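Local coordinates for protein NAGD (Escherichia coli, PDB 2C4N), which removes phosphate from nucleotides, probably from a broad range of them and from other phosphate esters, as a magnesium-dependent phosphatase of the HAD superfamily, at residues 10-14 / 198-202; 39-45 / 67-72. All coordinates share one frame; numbering follows the deposited sequence.

Contact 1: residues 10-14 / 198-202; sequences IDGVL and IVGDN. With MG (magnesium ion), chain B; PO4 (phosphate ion), chain D; PO4 (phosphate ion), chain C.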
ATOM      1  N   ILE A  10     -17.782  -9.642  21.615  1.00 14.48           N
ATOM      2  CA  ILE A  10     -19.239  -9.573  21.533  1.00 16.12           C
ATOM      3  C   ILE A  10     -19.872  -9.998  20.215  1.00 14.92           C
ATOM      4  O   ILE A  10     -20.531 -11.034  20.140  1.00 15.75           O
ATOM      5  CB  ILE A  10     -19.725  -8.141  21.896  1.00 18.31           C
ATOM      6  CG1 ILE A  10     -19.445  -7.881  23.380  1.00 17.51           C
ATOM      7  CG2 ILE A  10     -21.216  -7.979  21.582  1.00 15.45           C
ATOM      8  CD1 ILE A  10     -19.706  -6.453  23.830  1.00 17.75           C
ATOM      9  N   ASP A  11     -19.670  -9.204  19.170  1.00 17.35           N
ATOM     10  CA  ASP A  11     -20.276  -9.501  17.876  1.00 18.86           C
ATOM     11  C   ASP A  11     -19.769 -10.762  17.188  1.00 18.11           C
ATOM     12  O   ASP A  11     -18.572 -10.949  17.015  1.00 16.03           O
ATOM     13  CB  ASP A  11     -20.128  -8.280  16.967  1.00 19.27           C
ATOM     14  CG  ASP A  11     -20.876  -7.075  17.512  1.00 22.71           C
ATOM     15  OD1 ASP A  11     -22.113  -7.165  17.645  1.00 21.35           O
ATOM     16  OD2 ASP A  11     -20.233  -6.050  17.820  1.00 26.59           O
ATOM     17  N   GLY A  12     -20.700 -11.630  16.800  1.00 16.73           N
ATOM     18  CA  GLY A  12     -20.328 -12.870  16.140  1.00 16.93           C
ATOM     19  C   GLY A  12     -19.971 -13.962  17.131  1.00 16.75           C
ATOM     20  O   GLY A  12     -19.637 -15.080  16.741  1.00 17.36           O
ATOM     21  N   VAL A  13     -20.045 -13.633  18.418  1.00 15.67           N
ATOM     22  CA  VAL A  13     -19.721 -14.570  19.489  1.00 15.68           C
ATOM     23  C   VAL A  13     -20.881 -14.683  20.482  1.00 15.78           C
ATOM     24  O   VAL A  13     -21.384 -15.776  20.746  1.00 15.46           O
ATOM     25  CB  VAL A  13     -18.461 -14.108  20.261  1.00 15.84           C
ATOM     26  CG1 VAL A  13     -18.166 -15.073  21.405  1.00 16.17           C
ATOM     27  CG2 VAL A  13     -17.264 -14.016  19.307  1.00 16.56           C
ATOM     28  N   LEU A  14     -21.305 -13.545  21.022  1.00 15.45           N
ATOM     29  CA  LEU A  14     -22.390 -13.515  21.996  1.00 16.76           C
ATOM     30  C   LEU A  14     -23.657 -12.957  21.368  1.00 17.40           C
ATOM     31  O   LEU A  14     -24.773 -13.338  21.740  1.00 16.89           O
ATOM     32  CB  LEU A  14     -21.986 -12.646  23.197  1.00 14.47           C
ATOM     33  CG  LEU A  14     -20.779 -13.148  24.002  1.00 15.87           C
ATOM     34  CD1 LEU A  14     -20.422 -12.156  25.105  1.00 14.26           C
ATOM     35  CD2 LEU A  14     -21.105 -14.504  24.600  1.00 16.12           C
ATOM     36  N   ILE A 198      -9.022 -15.482  25.640  1.00 17.20           N
ATOM     37  CA  ILE A 198      -9.886 -14.564  24.924  1.00 17.03           C
ATOM     38  C   ILE A 198     -10.683 -15.419  23.959  1.00 15.02           C
ATOM     39  O   ILE A 198     -10.141 -16.334  23.343  1.00 17.51           O
ATOM     40  CB  ILE A 198      -9.105 -13.479  24.135  1.00 15.57           C
ATOM     41  CG1 ILE A 198     -10.095 -12.652  23.300  1.00 15.92           C
ATOM     42  CG2 ILE A 198      -8.042 -14.118  23.243  1.00 14.61           C
ATOM     43  CD1 ILE A 198      -9.500 -11.381  22.726  1.00 16.34           C
ATOM     44  N   VAL A 199     -11.978 -15.147  23.864  1.00 13.90           N
ATOM     45  CA  VAL A 199     -12.855 -15.877  22.959  1.00 14.81           C
ATOM     46  C   VAL A 199     -13.263 -14.892  21.866  1.00 14.30           C
ATOM     47  O   VAL A 199     -13.711 -13.785  22.162  1.00 13.92           O
ATOM     48  CB  VAL A 199     -14.138 -16.374  23.679  1.00 17.07           C
ATOM     49  CG1 VAL A 199     -15.015 -17.144  22.706  1.00 16.63           C
ATOM     50  CG2 VAL A 199     -13.772 -17.251  24.866  1.00 16.76           C
ATOM     51  N   GLY A 200     -13.091 -15.280  20.607  1.00 15.18           N
ATOM     52  CA  GLY A 200     -13.456 -14.387  19.519  1.00 15.39           C
ATOM     53  C   GLY A 200     -13.802 -15.131  18.249  1.00 14.58           C
ATOM     54  O   GLY A 200     -13.524 -16.324  18.132  1.00 16.72           O
ATOM     55  N   ASP A 201     -14.400 -14.425  17.292  1.00 13.05           N
ATOM     56  CA  ASP A 201     -14.797 -15.037  16.028  1.00 13.03           C
ATOM     57  C   ASP A 201     -13.941 -14.600  14.844  1.00 14.70           C
ATOM     58  O   ASP A 201     -14.066 -15.157  13.753  1.00 16.45           O
ATOM     59  CB  ASP A 201     -16.252 -14.698  15.712  1.00 14.18           C
ATOM     60  CG  ASP A 201     -16.459 -13.217  15.501  1.00 16.10           C
ATOM     61  OD1 ASP A 201     -16.086 -12.456  16.411  1.00 19.39           O
ATOM     62  OD2 ASP A 201     -16.984 -12.816  14.437  1.00 16.20           O
ATOM     63  N   ASN A 202     -13.083 -13.604  15.050  1.00 16.41           N
ATOM     64  CA  ASN A 202     -12.238 -13.107  13.968  1.00 16.78           C
ATOM     65  C   ASN A 202     -10.759 -13.425  14.173  1.00 17.01           C
ATOM     66  O   ASN A 202     -10.101 -12.851  15.041  1.00 17.26           O
ATOM     67  CB  ASN A 202     -12.404 -11.593  13.823  1.00 18.57           C
ATOM     68  CG  ASN A 202     -11.855 -11.074  12.507  1.00 19.11           C
ATOM     69  OD1 ASN A 202     -10.927 -11.651  11.943  1.00 19.94           O
ATOM     70  ND2 ASN A 202     -12.422  -9.978  12.018  1.00 20.92           N
TER
HETATM   71 MG    MG B1251     -16.515 -10.236  16.599  1.00 22.83          MG
HETATM   72  P   PO4 D1253     -16.767  -6.764  17.798  1.00 30.33           P
HETATM   73  O1  PO4 D1253     -17.463  -6.913  19.101  1.00 31.58           O
HETATM   74  O2  PO4 D1253     -15.366  -6.337  18.029  1.00 24.92           O
HETATM   75  O3  PO4 D1253     -16.778  -8.050  17.082  1.00 26.21           O
HETATM   76  O4  PO4 D1253     -17.473  -5.745  16.979  1.00 32.83           O
HETATM   77  P   PO4 C1252     -13.536  -6.724  14.720  1.00 28.29           P
HETATM   78  O1  PO4 C1252     -14.725  -6.095  15.348  1.00 27.84           O
HETATM   79  O2  PO4 C1252     -13.940  -7.402  13.465  1.00 28.33           O
HETATM   80  O3  PO4 C1252     -12.529  -5.679  14.414  1.00 26.29           O
HETATM   81  O4  PO4 C1252     -12.948  -7.715  15.653  1.00 24.95           O
HETATM   82  O   HOH W   1     -17.092 -10.045  14.344  1.00 21.42           O
HETATM   83  O   HOH W   2     -14.241 -10.027  16.206  1.00 20.05           O
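A magnesium ion, rather than any direct hydrogen bond, joins D11 to D201 in this buried contact, where the loop leaving strand 5-9 meets the C-terminal end of the neighbouring strand 196-200. The metal is held by the backbone O of D11 at 2.2 Å and by a single carboxylate oxygen, OD1, of D201; D9, a phosphate oxygen and two waters complete its six ligands. The two protein ligands D11 O and D201 OD1 come within 3.0 Å of each other, a closeness the shared cation makes tolerable. CG of D201 stands between its own backbone N and carbonyl carbon (chi1 64°), which turns the carboxylate toward the ion. Its second oxygen, OD2, takes a hydrogen bond from a metal-bound water and another from V224 N, so the carboxylate is fixed at both ends.

G12 runs close past D201, its O 3.6 Å from CB of the aspartate; having no side chain, it leaves the place of a CB to the carboxylate. Beyond it V13 turns both methyls to 198-202: CG2 lies 3.5 Å from D201 OD1, while CG1 meets CG1 of V199 at 4.0 Å, in an apolar patch that C8 and V220 continue. The D11 carboxylate leads away from D201 toward the phosphate and forms a salt bridge through OD1 with R55, which by similarity orients it for proton transfer. D11 N donates a nearly straight bond (164°) to phosphate O1. D9, D11 and V13 fit the DxDx(T/V) signature of HAD phosphatases; of these D9 and D11 bind magnesium together with D201, while V13 packs behind.

Contact 2: residues 39-45 / 67-72; sequences VLLTNYP and VFYTSA. With PO4 (phosphate ion), chain D.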
ATOM      1  N   VAL A  39     -14.622  -9.741  30.959  1.00 15.67           N
ATOM      2  CA  VAL A  39     -14.677  -8.513  30.184  1.00 16.27           C
ATOM      3  C   VAL A  39     -15.307  -8.849  28.839  1.00 14.78           C
ATOM      4  O   VAL A  39     -14.864  -9.777  28.156  1.00 15.45           O
ATOM      5  CB  VAL A  39     -13.270  -7.922  29.941  1.00 22.41           C
ATOM      6  CG1 VAL A  39     -13.336  -6.824  28.897  1.00 21.65           C
ATOM      7  CG2 VAL A  39     -12.710  -7.364  31.243  1.00 22.93           C
ATOM      8  N   LEU A  40     -16.359  -8.120  28.483  1.00 14.09           N
ATOM      9  CA  LEU A  40     -17.024  -8.313  27.203  1.00 16.17           C
ATOM     10  C   LEU A  40     -16.496  -7.181  26.335  1.00 15.24           C
ATOM     11  O   LEU A  40     -16.799  -6.009  26.549  1.00 15.56           O
ATOM     12  CB  LEU A  40     -18.544  -8.242  27.367  1.00 16.45           C
ATOM     13  CG  LEU A  40     -19.113  -9.321  28.299  1.00 17.05           C
ATOM     14  CD1 LEU A  40     -20.637  -9.307  28.217  1.00 16.11           C
ATOM     15  CD2 LEU A  40     -18.569 -10.699  27.907  1.00 16.03           C
ATOM     16  N   LEU A  41     -15.688  -7.560  25.356  1.00 18.61           N
ATOM     17  CA  LEU A  41     -15.019  -6.618  24.476  1.00 17.59           C
ATOM     18  C   LEU A  41     -15.649  -6.372  23.114  1.00 18.02           C
ATOM     19  O   LEU A  41     -16.188  -7.280  22.485  1.00 17.63           O
ATOM     20  CB  LEU A  41     -13.579  -7.101  24.273  1.00 18.22           C
ATOM     21  CG  LEU A  41     -12.621  -6.266  23.420  1.00 19.31           C
ATOM     22  CD1 LEU A  41     -12.158  -5.056  24.219  1.00 19.12           C
ATOM     23  CD2 LEU A  41     -11.429  -7.122  23.008  1.00 18.85           C
ATOM     24  N   THR A  42     -15.589  -5.120  22.674  1.00 16.35           N
ATOM     25  CA  THR A  42     -16.069  -4.765  21.351  1.00 15.81           C
ATOM     26  C   THR A  42     -15.188  -3.659  20.801  1.00 14.98           C
ATOM     27  O   THR A  42     -14.802  -2.739  21.521  1.00 13.12           O
ATOM     28  CB  THR A  42     -17.536  -4.293  21.324  1.00 17.92           C
ATOM     29  OG1 THR A  42     -17.870  -3.925  19.978  1.00 18.68           O
ATOM     30  CG2 THR A  42     -17.758  -3.097  22.241  1.00 18.85           C
ATOM     31  N   ASN A  43     -14.863  -3.761  19.518  1.00 16.41           N
ATOM     32  CA  ASN A  43     -14.017  -2.778  18.860  1.00 18.18           C
ATOM     33  C   ASN A  43     -14.754  -1.495  18.533  1.00 18.24           C
ATOM     34  O   ASN A  43     -14.124  -0.487  18.209  1.00 19.22           O
ATOM     35  CB  ASN A  43     -13.447  -3.371  17.576  1.00 16.28           C
ATOM     36  CG  ASN A  43     -11.945  -3.424  17.590  1.00 15.35           C
ATOM     37  OD1 ASN A  43     -11.336  -3.617  18.642  1.00 16.52           O
ATOM     38  ND2 ASN A  43     -11.333  -3.283  16.418  1.00 16.22           N
ATOM     39  N   TYR A  44     -16.081  -1.516  18.617  1.00 16.39           N
ATOM     40  CA  TYR A  44     -16.844  -0.327  18.290  1.00 19.34           C
ATOM     41  C   TYR A  44     -17.014   0.609  19.482  1.00 19.04           C
ATOM     42  O   TYR A  44     -17.232   0.181  20.611  1.00 18.66           O
ATOM     43  CB  TYR A  44     -18.170  -0.731  17.628  1.00 27.02           C
ATOM     44  CG  TYR A  44     -17.900  -1.396  16.280  1.00 31.62           C
ATOM     45  CD1 TYR A  44     -17.674  -2.773  16.189  1.00 31.88           C
ATOM     46  CD2 TYR A  44     -17.774  -0.634  15.111  1.00 32.08           C
ATOM     47  CE1 TYR A  44     -17.328  -3.373  14.976  1.00 32.36           C
ATOM     48  CE2 TYR A  44     -17.427  -1.228  13.895  1.00 31.81           C
ATOM     49  CZ  TYR A  44     -17.204  -2.597  13.833  1.00 33.73           C
ATOM     50  OH  TYR A  44     -16.852  -3.182  12.629  1.00 33.78           O
ATOM     51  N   PRO A  45     -16.873   1.916  19.232  1.00 20.49           N
ATOM     52  CA  PRO A  45     -16.969   2.995  20.216  1.00 20.67           C
ATOM     53  C   PRO A  45     -18.283   3.706  20.448  1.00 20.59           C
ATOM     54  O   PRO A  45     -18.336   4.618  21.265  1.00 21.53           O
ATOM     55  CB  PRO A  45     -15.932   3.971  19.706  1.00 18.89           C
ATOM     56  CG  PRO A  45     -16.209   3.918  18.201  1.00 20.42           C
ATOM     57  CD  PRO A  45     -16.387   2.433  17.936  1.00 21.21           C
ATOM     58  N   VAL A  67     -19.016  -5.085  33.085  1.00 19.85           N
ATOM     59  CA  VAL A  67     -18.219  -6.044  32.336  1.00 18.82           C
ATOM     60  C   VAL A  67     -17.850  -5.578  30.938  1.00 16.78           C
ATOM     61  O   VAL A  67     -16.881  -6.073  30.367  1.00 17.25           O
ATOM     62  CB  VAL A  67     -18.910  -7.433  32.228  1.00 23.43           C
ATOM     63  CG1 VAL A  67     -19.142  -8.001  33.611  1.00 26.54           C
ATOM     64  CG2 VAL A  67     -20.218  -7.328  31.448  1.00 23.01           C
ATOM     65  N   PHE A  68     -18.587  -4.613  30.390  1.00 15.90           N
ATOM     66  CA  PHE A  68     -18.292  -4.139  29.040  1.00 16.87           C
ATOM     67  C   PHE A  68     -17.061  -3.253  28.914  1.00 17.02           C
ATOM     68  O   PHE A  68     -16.768  -2.433  29.782  1.00 15.88           O
ATOM     69  CB  PHE A  68     -19.501  -3.400  28.449  1.00 17.67           C
ATOM     70  CG  PHE A  68     -20.697  -4.273  28.259  1.00 17.70           C
ATOM     71  CD1 PHE A  68     -21.713  -4.309  29.214  1.00 16.71           C
ATOM     72  CD2 PHE A  68     -20.779  -5.121  27.156  1.00 16.99           C
ATOM     73  CE1 PHE A  68     -22.791  -5.184  29.071  1.00 16.17           C
ATOM     74  CE2 PHE A  68     -21.849  -5.994  27.008  1.00 18.21           C
ATOM     75  CZ  PHE A  68     -22.857  -6.026  27.969  1.00 16.06           C
ATOM     76  N   TYR A  69     -16.333  -3.437  27.817  1.00 17.44           N
ATOM     77  CA  TYR A  69     -15.147  -2.636  27.545  1.00 17.09           C
ATOM     78  C   TYR A  69     -15.126  -2.389  26.043  1.00 16.81           C
ATOM     79  O   TYR A  69     -15.005  -3.325  25.254  1.00 17.85           O
ATOM     80  CB  TYR A  69     -13.878  -3.379  27.981  1.00 16.08           C
ATOM     81  CG  TYR A  69     -12.685  -2.475  28.183  1.00 16.95           C
ATOM     82  CD1 TYR A  69     -12.762  -1.372  29.034  1.00 18.07           C
ATOM     83  CD2 TYR A  69     -11.476  -2.720  27.528  1.00 17.16           C
ATOM     84  CE1 TYR A  69     -11.664  -0.529  29.232  1.00 17.23           C
ATOM     85  CE2 TYR A  69     -10.372  -1.886  27.718  1.00 18.11           C
ATOM     86  CZ  TYR A  69     -10.472  -0.794  28.569  1.00 18.89           C
ATOM     87  OH  TYR A  69      -9.385   0.034  28.761  1.00 18.66           O
ATOM     88  N   THR A  70     -15.271  -1.129  25.649  1.00 16.00           N
ATOM     89  CA  THR A  70     -15.284  -0.766  24.239  1.00 15.29           C
ATOM     90  C   THR A  70     -14.001  -0.040  23.864  1.00 15.30           C
ATOM     91  O   THR A  70     -13.219   0.348  24.731  1.00 14.42           O
ATOM     92  CB  THR A  70     -16.446   0.186  23.927  1.00 17.45           C
ATOM     93  OG1 THR A  70     -16.155   1.472  24.485  1.00 15.47           O
ATOM     94  CG2 THR A  70     -17.745  -0.336  24.534  1.00 17.66           C
ATOM     95  N   SER A  71     -13.798   0.156  22.564  1.00 18.30           N
ATOM     96  CA  SER A  71     -12.613   0.858  22.092  1.00 18.07           C
ATOM     97  C   SER A  71     -12.637   2.314  22.545  1.00 17.44           C
ATOM     98  O   SER A  71     -11.601   2.973  22.554  1.00 17.94           O
ATOM     99  CB  SER A  71     -12.514   0.791  20.563  1.00 15.86           C
ATOM    100  OG  SER A  71     -13.652   1.359  19.947  1.00 17.52           O
ATOM    101  N   ALA A  72     -13.815   2.819  22.912  1.00 16.00           N
ATOM    102  CA  ALA A  72     -13.931   4.205  23.373  1.00 17.73           C
ATOM    103  C   ALA A  72     -13.397   4.294  24.795  1.00 16.78           C
ATOM    104  O   ALA A  72     -12.668   5.218  25.146  1.00 16.91           O
ATOM    105  CB  ALA A  72     -15.392   4.677  23.314  1.00 17.77           C
TER
HETATM  106  P   PO4 D1253     -16.767  -6.764  17.798  1.00 30.33           P
HETATM  107  O1  PO4 D1253     -17.463  -6.913  19.101  1.00 31.58           O
HETATM  108  O2  PO4 D1253     -15.366  -6.337  18.029  1.00 24.92           O
HETATM  109  O3  PO4 D1253     -16.778  -8.050  17.082  1.00 26.21           O
HETATM  110  O4  PO4 D1253     -17.473  -5.745  16.979  1.00 32.83           O
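Strands 39-42 and 68-70 run parallel, their axes 4.7 Å apart at 26°, and zip together through L40 N to V67 O, Y69 N to L40 O and T42 N to Y69 O, the last reaching 3.2 Å. On one face of the sheet CD1 of L40 lies obliquely against the F68 ring, 3.7 Å from CE2, and also touches CG2 of V67; helix 49-58 covers this layer, F56 meeting F68 edge to face. T42 and T70 continue it side by side, with methyl against methyl. On the other face V39 CG1 packs on CB of Y69, and helix 180-189 lies over them.

Past the strands, S71 OG donates a short bond of 2.6 Å to N43 O, coming from above the carbonyl plane, and CB of P45 rests on CB of A72. T42 OG1, anti to its main-chain nitrogen (chi1 178°), accepts from Y44 N in an ST turn and lies 3.1 Å from phosphate O1. N43 N donates to phosphate O2, while CD1 and CE1 at the Y44 ring edge meet O4. The strand pair thus carries at its C-terminal end N43 N and T42 OG1, which meet the phosphate, consistent with the substrate-binding role assigned to T42 and N43 by similarity.

From the N terminus, strand 5-9 leads into 10-14, the first half of contact 1. After a small antiparallel pair and helix 24-33 the chain forms strand 38-42, crosses through helix 49-58 and returns alongside at strand 68-70, so that contact 2 closes a short beta-alpha-beta loop. The second, four-stranded parallel sheet and its helices follow, before strand 196-200 and the residues just after it complete contact 1; contact 2 is therefore nested within the much longer loop. Both reach the six-stranded parallel sheet, contact 1 at the ends of strands 5-9 and 196-200. They meet directly where I10 N approaches L41 O at 3.0 Å, a probable hydrogen bond, and where I10 CD1 packs on F68. One phosphate bridges their loop ends.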